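Local coordinates for periplasmic molybdate-binding protein (Azotobacter vinelandii, PDB 1ATG) that binds molybdate or tungstate in a pocket between its two domains in the periplasm, probably delivering the oxyanion to an ABC transporter, at residues P38-I43 against E57-K62; A115-A120 against I190-V195. All coordinates share one frame; numbering follows the deposited sequence. Where two conformers were deposited one is given.

Contact 1. Residues P38-I43 against E57-K62; sequences PVYAQI and EKSPEK. With EDO (1,2-ethanediol), chain F.
Y40 on helix 36-44 packs against S59 and K62 on helix 58-65, a small helix-to-helix contact near the protein surface. The Y40 side chain lies between the two helices. Its CG is anti to the backbone N (chi1 162°), which sends the ring across to the second helix. Where the side chain leaves the helix, Y40 CB sits 3.5 Å from S59 OG. Farther out, S59 O lies 3.8 Å from Y40 CD1. K62 is one turn on from S59 and takes the outer part of the ring. Its CB is 3.8 Å from Y40 CE1, and the two side chains cross at about a right angle. A bend at chi3 (73°) turns the end of the lysine back toward the ring. K62 NZ is then 4.3 Å from the centroid of the Y40 ring, an off-centre cation-pi contact. Both helices belong to one α/β domain of a periplasmic binding protein, and strand 51-53 lies between them in sequence. V39, I43 and S59 all touch F52 of that strand. The phenol OH of Y40 is hydrogen-bonded to Q66 OE1. Replacing Y40 by an alanine is likely to leave Q66 without this partner, the K62 ammonium without its ring, and a gap beside S59. On another side of helix 36-44, Q42 in one of its two conformers lies near an ethanediol, a doubtful weak contact.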
ATOM      1  N   PRO A  38      11.330  -3.516   4.315  1.00  8.13           N
ATOM      2  CA  PRO A  38      12.174  -4.609   3.853  1.00  8.14           C
ATOM      3  C   PRO A  38      12.590  -4.434   2.402  1.00  8.15           C
ATOM      4  O   PRO A  38      13.742  -4.758   2.048  1.00  9.36           O
ATOM      5  CB  PRO A  38      11.378  -5.881   4.075  1.00 10.71           C
ATOM      6  CG  PRO A  38      10.274  -5.510   4.986  1.00 14.23           C
ATOM      7  CD  PRO A  38      10.080  -4.025   4.923  1.00  9.79           C
ATOM      8  N   VAL A  39      11.696  -3.944   1.532  1.00  8.02           N
ATOM      9  CA  VAL A  39      12.092  -3.727   0.135  1.00  7.91           C
ATOM     10  C   VAL A  39      13.170  -2.656   0.059  1.00  6.87           C
ATOM     11  O   VAL A  39      14.154  -2.855  -0.682  1.00  8.58           O
ATOM     12  CB  VAL A  39      10.884  -3.395  -0.748  1.00  8.38           C
ATOM     13  CG1 VAL A  39      11.332  -2.981  -2.148  1.00  9.75           C
ATOM     14  CG2 VAL A  39       9.936  -4.575  -0.843  1.00 10.22           C
ATOM     15  N   TYR A  40      13.041  -1.581   0.801  1.00  7.22           N
ATOM     16  CA  TYR A  40      14.076  -0.558   0.879  1.00  6.90           C
ATOM     17  C   TYR A  40      15.402  -1.214   1.289  1.00  8.18           C
ATOM     18  O   TYR A  40      16.431  -0.936   0.671  1.00  8.47           O
ATOM     19  CB  TYR A  40      13.669   0.493   1.915  1.00  9.52           C
ATOM     20  CG  TYR A  40      14.833   1.343   2.378  1.00  9.94           C
ATOM     21  CD1 TYR A  40      15.238   2.450   1.640  1.00 10.59           C
ATOM     22  CD2 TYR A  40      15.547   1.031   3.530  1.00 10.60           C
ATOM     23  CE1 TYR A  40      16.317   3.221   2.034  1.00 11.98           C
ATOM     24  CE2 TYR A  40      16.623   1.796   3.933  1.00 13.25           C
ATOM     25  CZ  TYR A  40      17.001   2.889   3.184  1.00 12.14           C
ATOM     26  OH  TYR A  40      18.082   3.643   3.596  1.00 16.26           O
ATOM     27  N   ALA A  41      15.360  -2.038   2.343  1.00  7.75           N
ATOM     28  CA  ALA A  41      16.597  -2.670   2.813  1.00  8.30           C
ATOM     29  C   ALA A  41      17.192  -3.589   1.771  1.00  7.74           C
ATOM     30  O   ALA A  41      18.439  -3.661   1.659  1.00  8.67           O
ATOM     31  CB  ALA A  41      16.356  -3.402   4.121  1.00  9.99           C
ATOM     32  N   GLN A  42      16.386  -4.303   1.013  1.00  8.40           N
ATOM     33  CA  GLN A  42      16.868  -5.160  -0.051  1.00  9.18           C
ATOM     34  C   GLN A  42      17.539  -4.313  -1.121  1.00  9.02           C
ATOM     35  O   GLN A  42      18.596  -4.714  -1.637  1.00 10.69           O
ATOM     36  CB  GLN A  42      15.730  -5.962  -0.678  0.50 10.44           C
ATOM     37  CG  GLN A  42      15.197  -7.100   0.178  0.50 14.66           C
ATOM     38  CD  GLN A  42      13.958  -7.728  -0.428  0.50 14.91           C
ATOM     39  OE1 GLN A  42      13.966  -8.882  -0.849  0.50 18.68           O
ATOM     40  NE2 GLN A  42      12.877  -6.957  -0.472  0.50 17.43           N
ATOM     41  N   ILE A  43      16.959  -3.167  -1.475  1.00  9.30           N
ATOM     42  CA  ILE A  43      17.573  -2.298  -2.485  1.00  9.38           C
ATOM     43  C   ILE A  43      18.914  -1.778  -1.997  1.00  9.13           C
ATOM     44  O   ILE A  43      19.866  -1.765  -2.805  1.00 10.72           O
ATOM     45  CB  ILE A  43      16.610  -1.179  -2.913  1.00 10.55           C
ATOM     46  CG1 ILE A  43      15.430  -1.815  -3.660  1.00 10.95           C
ATOM     47  CG2 ILE A  43      17.315  -0.140  -3.777  1.00 10.84           C
ATOM     48  CD1 ILE A  43      14.235  -0.892  -3.853  1.00 12.20           C
ATOM     49  N   GLU A  57       6.828   8.053   1.219  1.00  6.53           N
ATOM     50  CA  GLU A  57       7.794   8.969   0.649  1.00  8.18           C
ATOM     51  C   GLU A  57       9.163   8.727   1.287  1.00  7.78           C
ATOM     52  O   GLU A  57      10.196   8.879   0.632  1.00  8.52           O
ATOM     53  CB  GLU A  57       7.436  10.429   0.912  1.00  9.59           C
ATOM     54  CG  GLU A  57       6.042  10.851   0.510  1.00 11.24           C
ATOM     55  CD  GLU A  57       5.918  12.362   0.421  1.00 14.92           C
ATOM     56  OE1 GLU A  57       6.312  12.899  -0.639  1.00 17.92           O
ATOM     57  OE2 GLU A  57       5.451  12.974   1.396  1.00 13.97           O
ATOM     58  N   LYS A  58       9.188   8.340   2.557  1.00  8.41           N
ATOM     59  CA  LYS A  58      10.432   8.166   3.296  1.00  8.83           C
ATOM     60  C   LYS A  58      11.414   7.225   2.630  1.00  8.56           C
ATOM     61  O   LYS A  58      12.599   7.616   2.494  1.00  9.86           O
ATOM     62  CB  LYS A  58      10.129   7.679   4.723  1.00 10.85           C
ATOM     63  CG  LYS A  58      11.350   7.464   5.606  1.00 13.58           C
ATOM     64  CD  LYS A  58      10.969   6.812   6.928  1.00 16.08           C
ATOM     65  CE  LYS A  58      10.779   5.313   6.777  1.00 20.70           C
ATOM     66  NZ  LYS A  58      10.506   4.663   8.093  1.00 24.66           N
ATOM     67  N   SER A  59      11.016   6.022   2.230  1.00  7.56           N
ATOM     68  CA  SER A  59      11.977   5.084   1.646  1.00  7.60           C
ATOM     69  C   SER A  59      12.535   5.608   0.341  1.00  8.22           C
ATOM     70  O   SER A  59      13.766   5.690   0.214  1.00 10.28           O
ATOM     71  CB  SER A  59      11.476   3.653   1.598  1.00  8.98           C
ATOM     72  OG  SER A  59      11.583   3.083   2.913  1.00 10.02           O
ATOM     73  N   PRO A  60      11.726   6.035  -0.620  1.00  8.73           N
ATOM     74  CA  PRO A  60      12.233   6.640  -1.843  1.00  9.04           C
ATOM     75  C   PRO A  60      13.126   7.832  -1.550  1.00  8.80           C
ATOM     76  O   PRO A  60      14.176   7.990  -2.209  1.00 12.07           O
ATOM     77  CB  PRO A  60      10.961   7.040  -2.596  1.00  9.61           C
ATOM     78  CG  PRO A  60       9.995   5.977  -2.164  1.00  8.58           C
ATOM     79  CD  PRO A  60      10.251   5.864  -0.668  1.00  8.45           C
ATOM     80  N   GLU A  61      12.788   8.711  -0.630  1.00  9.95           N
ATOM     81  CA  GLU A  61      13.609   9.869  -0.275  1.00 11.64           C
ATOM     82  C   GLU A  61      14.962   9.440   0.272  1.00 11.69           C
ATOM     83  O   GLU A  61      16.002   9.980  -0.160  1.00 14.14           O
ATOM     84  CB  GLU A  61      12.912  10.746   0.759  1.00 14.34           C
ATOM     85  CG  GLU A  61      11.761  11.569   0.217  1.00 17.22           C
ATOM     86  CD  GLU A  61      10.881  12.189   1.280  1.00 23.95           C
ATOM     87  OE1 GLU A  61      11.007  11.843   2.470  1.00 23.55           O
ATOM     88  OE2 GLU A  61      10.037  13.043   0.917  1.00 23.72           O
ATOM     89  N   LYS A  62      15.006   8.448   1.148  1.00 12.61           N
ATOM     90  CA  LYS A  62      16.269   7.935   1.672  1.00 13.01           C
ATOM     91  C   LYS A  62      17.118   7.331   0.571  1.00 12.64           C
ATOM     92  O   LYS A  62      18.336   7.592   0.521  1.00 14.66           O
ATOM     93  CB  LYS A  62      16.016   6.904   2.775  1.00 14.07           C
ATOM     94  CG  LYS A  62      15.517   7.513   4.072  1.00 17.89           C
ATOM     95  CD  LYS A  62      14.899   6.488   5.002  1.00 21.18           C
ATOM     96  CE  LYS A  62      15.925   5.585   5.662  1.00 24.74           C
ATOM     97  NZ  LYS A  62      15.272   4.434   6.352  1.00 22.58           N
TER
HETATM   98  C1  EDO F 402      10.542  -8.409  -2.224  0.50 15.93           C
HETATM   99  O1  EDO F 402      11.833  -7.871  -2.847  0.50 13.91           O
HETATM  100  C2  EDO F 402      10.348  -9.932  -2.295  0.50 16.34           C
HETATM  101  O2  EDO F 402      11.558 -10.625  -1.580  0.50 18.85           O

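Contact 2. Residues A115-A120 against I190-V195; sequences APYGLA and IVQQAV. With WO4 (tungstate(VI)ion), chain B.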
ATOM      1  N   ALA A 115       5.674  -1.103   7.424  1.00  6.72           N
ATOM      2  CA  ALA A 115       4.551  -1.066   6.492  1.00  5.32           C
ATOM      3  C   ALA A 115       3.774   0.211   6.736  1.00  4.36           C
ATOM      4  O   ALA A 115       3.066   0.341   7.729  1.00  5.47           O
ATOM      5  CB  ALA A 115       3.671  -2.300   6.711  1.00  5.98           C
ATOM      6  N   PRO A 116       3.853   1.163   5.802  1.00  4.53           N
ATOM      7  CA  PRO A 116       3.137   2.428   5.936  1.00  5.12           C
ATOM      8  C   PRO A 116       1.635   2.290   6.144  1.00  4.25           C
ATOM      9  O   PRO A 116       1.056   3.131   6.834  1.00  4.62           O
ATOM     10  CB  PRO A 116       3.490   3.177   4.652  1.00  5.73           C
ATOM     11  CG  PRO A 116       4.861   2.661   4.313  1.00  5.20           C
ATOM     12  CD  PRO A 116       4.791   1.182   4.642  1.00  5.84           C
ATOM     13  N   TYR A 117       0.968   1.246   5.625  1.00  4.04           N
ATOM     14  CA  TYR A 117      -0.467   1.098   5.904  1.00  4.10           C
ATOM     15  C   TYR A 117      -0.684   0.672   7.355  1.00  4.43           C
ATOM     16  O   TYR A 117      -1.755   0.871   7.920  1.00  5.22           O
ATOM     17  CB  TYR A 117      -1.136   0.102   4.946  1.00  4.23           C
ATOM     18  CG  TYR A 117      -1.513   0.759   3.628  1.00  2.93           C
ATOM     19  CD1 TYR A 117      -0.536   0.980   2.658  1.00  3.78           C
ATOM     20  CD2 TYR A 117      -2.801   1.190   3.391  1.00  3.78           C
ATOM     21  CE1 TYR A 117      -0.875   1.614   1.462  1.00  3.62           C
ATOM     22  CE2 TYR A 117      -3.136   1.816   2.206  1.00  4.09           C
ATOM     23  CZ  TYR A 117      -2.177   2.016   1.254  1.00  2.95           C
ATOM     24  OH  TYR A 117      -2.540   2.619   0.070  1.00  4.70           O
ATOM     25  N   GLY A 118       0.315   0.060   7.967  1.00  4.64           N
ATOM     26  CA  GLY A 118       0.333  -0.270   9.391  1.00  4.76           C
ATOM     27  C   GLY A 118       0.544   0.989  10.228  1.00  3.47           C
ATOM     28  O   GLY A 118      -0.106   1.191  11.257  1.00  4.33           O
ATOM     29  N   LEU A 119       1.456   1.857   9.776  1.00  4.64           N
ATOM     30  CA  LEU A 119       1.672   3.129  10.446  1.00  4.75           C
ATOM     31  C   LEU A 119       0.374   3.939  10.457  1.00  4.44           C
ATOM     32  O   LEU A 119      -0.043   4.478  11.483  1.00  5.16           O
ATOM     33  CB  LEU A 119       2.789   3.920   9.759  1.00  6.43           C
ATOM     34  CG  LEU A 119       3.022   5.333  10.299  1.00  7.58           C
ATOM     35  CD1 LEU A 119       3.439   5.291  11.761  1.00 10.26           C
ATOM     36  CD2 LEU A 119       4.057   6.074   9.452  1.00 10.37           C
ATOM     37  N   ALA A 120      -0.313   3.979   9.312  1.00  4.41           N
ATOM     38  CA  ALA A 120      -1.572   4.706   9.217  1.00  4.58           C
ATOM     39  C   ALA A 120      -2.611   4.123  10.160  1.00  4.44           C
ATOM     40  O   ALA A 120      -3.299   4.861  10.868  1.00  4.24           O
ATOM     41  CB  ALA A 120      -2.087   4.723   7.782  1.00  4.95           C
ATOM     42  N   ILE A 190      -1.314   8.764   3.118  1.00  4.52           N
ATOM     43  CA  ILE A 190      -0.437   7.697   2.625  1.00  4.44           C
ATOM     44  C   ILE A 190       0.028   8.053   1.228  1.00  4.38           C
ATOM     45  O   ILE A 190      -0.506   7.600   0.209  1.00  5.27           O
ATOM     46  CB  ILE A 190      -1.184   6.356   2.698  1.00  4.60           C
ATOM     47  CG1 ILE A 190      -1.682   6.060   4.122  1.00  5.29           C
ATOM     48  CG2 ILE A 190      -0.295   5.215   2.226  1.00  5.43           C
ATOM     49  CD1 ILE A 190      -2.668   4.921   4.198  1.00  6.06           C
ATOM     50  N   VAL A 191       1.026   8.923   1.168  1.00  5.29           N
ATOM     51  CA  VAL A 191       1.582   9.450  -0.072  1.00  5.42           C
ATOM     52  C   VAL A 191       2.641   8.496  -0.598  1.00  4.49           C
ATOM     53  O   VAL A 191       3.641   8.272   0.083  1.00  5.63           O
ATOM     54  CB  VAL A 191       2.128  10.876   0.166  1.00  6.11           C
ATOM     55  CG1 VAL A 191       2.771  11.372  -1.116  1.00  6.71           C
ATOM     56  CG2 VAL A 191       0.993  11.779   0.623  1.00  6.18           C
ATOM     57  N   GLN A 192       2.371   7.869  -1.735  1.00  4.57           N
ATOM     58  CA  GLN A 192       3.215   6.784  -2.212  1.00  4.86           C
ATOM     59  C   GLN A 192       4.117   7.231  -3.344  1.00  4.61           C
ATOM     60  O   GLN A 192       3.642   7.735  -4.372  1.00  5.56           O
ATOM     61  CB  GLN A 192       2.306   5.614  -2.658  1.00  4.44           C
ATOM     62  CG  GLN A 192       1.266   5.280  -1.598  1.00  4.28           C
ATOM     63  CD  GLN A 192       0.398   4.070  -1.804  1.00  4.68           C
ATOM     64  OE1 GLN A 192      -0.636   3.961  -1.140  1.00  4.79           O
ATOM     65  NE2 GLN A 192       0.769   3.117  -2.650  1.00  5.09           N
ATOM     66  N   GLN A 193       5.425   7.050  -3.133  1.00  5.39           N
ATOM     67  CA  GLN A 193       6.388   7.481  -4.138  1.00  6.05           C
ATOM     68  C   GLN A 193       7.143   6.314  -4.740  1.00  5.82           C
ATOM     69  O   GLN A 193       7.270   5.235  -4.160  1.00  6.29           O
ATOM     70  CB  GLN A 193       7.378   8.489  -3.549  1.00  7.39           C
ATOM     71  CG  GLN A 193       6.698   9.790  -3.138  1.00  8.98           C
ATOM     72  CD  GLN A 193       7.690  10.939  -3.133  1.00 13.19           C
ATOM     73  OE1 GLN A 193       8.780  10.797  -2.578  1.00 14.15           O
ATOM     74  NE2 GLN A 193       7.322  12.044  -3.768  1.00 12.65           N
ATOM     75  N   ALA A 194       7.596   6.540  -5.973  1.00  6.36           N
ATOM     76  CA  ALA A 194       8.330   5.573  -6.740  1.00  8.10           C
ATOM     77  C   ALA A 194       9.663   6.184  -7.193  1.00  7.99           C
ATOM     78  O   ALA A 194       9.796   7.396  -7.297  1.00  7.96           O
ATOM     79  CB  ALA A 194       7.551   5.130  -7.970  1.00 10.37           C
ATOM     80  N   VAL A 195      10.629   5.296  -7.389  1.00  8.28           N
ATOM     81  CA  VAL A 195      11.929   5.725  -7.896  1.00  8.78           C
ATOM     82  C   VAL A 195      12.436   4.658  -8.867  1.00  8.75           C
ATOM     83  O   VAL A 195      12.074   3.488  -8.854  1.00  9.50           O
ATOM     84  CB  VAL A 195      13.032   5.895  -6.835  1.00  9.70           C
ATOM     85  CG1 VAL A 195      12.844   7.132  -5.979  1.00 13.17           C
ATOM     86  CG2 VAL A 195      13.162   4.654  -5.954  1.00 11.86           C
TER
HETATM   87  W   WO4 B 250       2.830  -1.797   2.658  1.00  5.39           W
HETATM   88  O1  WO4 B 250       2.681  -3.518   3.075  1.00  5.04           O
HETATM   89  O2  WO4 B 250       2.037  -1.449   1.161  1.00  3.47           O
HETATM   90  O3  WO4 B 250       2.098  -0.778   3.902  1.00  6.63           O
HETATM   91  O4  WO4 B 250       4.530  -1.324   2.508  1.00  4.45           O
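Y117 meets Q192 through a hydrogen bond, and I190 through apolar contact. In the first, the phenol OH donates to Q192 OE1 at 2.6 Å. The phenol oxygen lies in the plane of the Q192 carbonyl, with a C=O...donor angle of 154°. The ring and the amide are nearly perpendicular, 89° apart. Q192 CG is anti to the backbone carbonyl carbon, and the chain is extended beyond it, which carries the amide out to the phenol. Q192 NE2 is bound in turn to Y77 OH and N9 OD1. Both ends of this buried amide are therefore satisfied and its rotation is fixed.

The apolar contacts centre on I190. Its CD1 lies over one face of the Y117 ring, 4.0 Å from the centroid and offset toward the rim, a CH-pi contact. CG2 reaches the same ring near the phenol end, 3.7 Å from Y117 CE1. CD1 also meets A120 CB at 3.6 Å. A120 is one turn along helix 116-127 from P116, and both A120 and I190 touch L82 of strand 75-86.

This is the ligand cleft of a two-domain periplasmic binding protein, where the anion sits at the domain interface. A115 is the N-cap of helix 116-127, and the tungstate lies at that N-terminal end.

The anion contacts come from the start of the helix. Y117 N donates to tungstate O3 at 2.9 Å, almost straight at 172°. The same oxygen lies at the edge of the Y117 ring, in its plane. P116 CD is 3.3 Å from tungstate O4. T8 OG1, N9 ND2, S36 OG and V146 N also bind the anion. N9 thus joins the Q192 amide to the tungstate.

How the contacts relate
From the N terminus, the chain first runs through helix 36-44. It passes strand 51-53 and returns as helix 58-65, so contact 1 closes a short loop of 13 residues. Contact 2 opens only after that and spans 69 residues, from the start of helix 116-127 to strand 191-196. The two contacts are in series and neither nests in the other. Contact 1 joins neighbouring helices. Contact 2 joins a helix at the anion pocket to a strand that pairs with strands 51-53 and 75-86. They meet where segment 57-62 packs on segment 190-195: P60 CG is 3.5 Å from Q193 O, and E57 CG is 3.5 Å from V191 O.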